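PDB 4KW3: NS1 from Human bocavirus, which probably binds the viral origin of replication, unwinds it and nicks one DNA strand to start rolling-circle replication, this chain being its N-terminal origin-recognition and nickase domain. Local coordinates for residues A[59-62]-A[63-67]. Residues are numbered along the deposited sequence; the frame is centred on the assembly and turned at random.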
loop_
_atom_site.group_PDB
_atom_site.type_symbol
_atom_site.label_atom_id
_atom_site.label_comp_id
_atom_site.label_asym_id
_atom_site.label_seq_id
_atom_site.Cartn_x
_atom_site.Cartn_y
_atom_site.Cartn_z
ATOM N N ASP A 59 -3.027 -27.634 4.002
ATOM C CA ASP A 59 -3.195 -27.010 5.313
ATOM C C ASP A 59 -4.514 -26.238 5.291
ATOM O O ASP A 59 -4.594 -25.135 4.754
ATOM C CB ASP A 59 -2.018 -26.109 5.647
ATOM C CG ASP A 59 -2.102 -25.530 7.053
ATOM O OD1 ASP A 59 -3.225 -25.440 7.600
ATOM O OD2 ASP A 59 -1.042 -25.139 7.602
ATOM N N ILE A 60 -5.555 -26.851 5.848
ATOM C CA ILE A 60 -6.912 -26.316 5.792
ATOM C C ILE A 60 -7.073 -25.119 6.712
ATOM O O ILE A 60 -7.752 -24.144 6.368
ATOM C CB ILE A 60 -7.956 -27.378 6.178
ATOM C CG1 ILE A 60 -7.708 -28.678 5.414
ATOM C CG2 ILE A 60 -9.362 -26.856 5.928
ATOM C CD1 ILE A 60 -6.849 -29.659 6.176
ATOM N N ILE A 61 -6.412 -25.188 7.866
ATOM C CA ILE A 61 -6.399 -24.083 8.808
ATOM C C ILE A 61 -5.853 -22.840 8.122
ATOM O O ILE A 61 -6.462 -21.770 8.174
ATOM C CB ILE A 61 -5.565 -24.413 10.054
ATOM C CG1 ILE A 61 -6.296 -25.455 10.908
ATOM C CG2 ILE A 61 -5.321 -23.171 10.887
ATOM C CD1 ILE A 61 -5.499 -25.910 12.126
ATOM N N ARG A 62 -4.702 -22.998 7.481
ATOM C CA ARG A 62 -4.107 -21.942 6.677
ATOM C C ARG A 62 -5.096 -21.351 5.679
ATOM O O ARG A 62 -5.227 -20.130 5.562
ATOM C CB ARG A 62 -2.889 -22.479 5.917
ATOM C CG ARG A 62 -2.255 -21.478 4.956
ATOM C CD ARG A 62 -1.391 -22.182 3.952
ATOM N NE ARG A 62 -2.157 -23.028 3.042
ATOM C CZ ARG A 62 -1.723 -24.189 2.553
ATOM N NH1 ARG A 62 -0.548 -24.674 2.915
ATOM N NH2 ARG A 62 -2.473 -24.883 1.721
ATOM N N ASP A 63 -5.773 -22.216 4.935
ATOM C CA ASP A 63 -6.651 -21.728 3.870
ATOM C C ASP A 63 -7.803 -20.867 4.401
ATOM O O ASP A 63 -8.121 -19.844 3.809
ATOM C CB ASP A 63 -7.177 -22.889 3.037
ATOM C CG ASP A 63 -6.071 -23.659 2.346
ATOM O OD1 ASP A 63 -5.040 -23.022 1.999
ATOM O OD2 ASP A 63 -6.216 -24.913 2.206
ATOM N N ASP A 64 -8.427 -21.287 5.506
ATOM C CA ASP A 64 -9.527 -20.532 6.116
ATOM C C ASP A 64 -9.064 -19.228 6.735
ATOM O O ASP A 64 -9.669 -18.164 6.523
ATOM C CB ASP A 64 -10.219 -21.371 7.191
ATOM C CG ASP A 64 -11.044 -22.482 6.605
ATOM O OD1 ASP A 64 -11.055 -22.616 5.356
ATOM O OD2 ASP A 64 -11.649 -23.245 7.392
ATOM N N LEU A 65 -7.984 -19.335 7.495
ATOM C CA LEU A 65 -7.336 -18.205 8.142
ATOM C C LEU A 65 -7.132 -17.082 7.107
ATOM O O LEU A 65 -7.565 -15.944 7.315
ATOM C CB LEU A 65 -6.019 -18.690 8.735
ATOM C CG LEU A 65 -5.406 -18.079 9.983
ATOM C CD1 LEU A 65 -6.475 -17.850 11.038
ATOM C CD2 LEU A 65 -4.356 -19.062 10.517
ATOM N N LEU A 66 -6.540 -17.431 5.964
ATOM C CA LEU A 66 -6.312 -16.470 4.888
ATOM C C LEU A 66 -7.608 -15.936 4.300
ATOM O O LEU A 66 -7.712 -14.744 4.012
ATOM C CB LEU A 66 -5.427 -17.072 3.795
ATOM C CG LEU A 66 -3.995 -17.289 4.268
ATOM C CD1 LEU A 66 -3.209 -18.031 3.230
ATOM C CD2 LEU A 66 -3.348 -15.930 4.605
ATOM N N ILE A 67 -8.588 -16.810 4.097
ATOM C CA ILE A 67 -9.909 -16.349 3.676
ATOM C C ILE A 67 -10.514 -15.355 4.683
ATOM O O ILE A 67 -11.089 -14.340 4.280
ATOM C CB ILE A 67 -10.894 -17.524 3.419
ATOM C CG1 ILE A 67 -10.509 -18.244 2.135
ATOM C CG2 ILE A 67 -12.290 -17.008 3.191
ATOM C CD1 ILE A 67 -10.524 -17.306 0.921
#
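D63 opens 63-67 with two ties to 59-62, the N-cap residue D59 and the first residues of helix 60-69. D63 N donates to D59 O at 3.2 Å, and a salt bridge joins D63 to R62: R62 NE (3.1 Å) and NH2 (3.2 Å) converge side-on on the single oxygen D63 OD1. That oxygen lies in the guanidinium plane, though the two flat groups are turned 54° apart. R62 reaches this position with CG anti to its own N (chi1 175°) and a bend at chi3, which brings one guanidinium face against D59 CB, near the rim of the group. D59 OD1 takes R62 N in a nearly straight capping bond of 2.9 Å, from above the carboxylate plane. D64 N then bonds to I60 O at 3.1 Å, and L65 N to I61 O at 3.0 Å, the i to i+4 pattern of an alpha helix. L65 CD2 also packs on I61 CG2, 4.2 Å away. L66 N likewise donates to R62 O, while L66 CD1 lies 4.0 Å from R62 CG. R62 NH1 bonds to A53 O and D57 O, and D59 OD2 accepts from A53 N, tying the cap to the preceding loop. The contact centre is about 23 Å from the chain centre, away from the predicted nuclease site; I61, L65 and L66 lean on helix 43-49, and L66 also touches I219 in a loop.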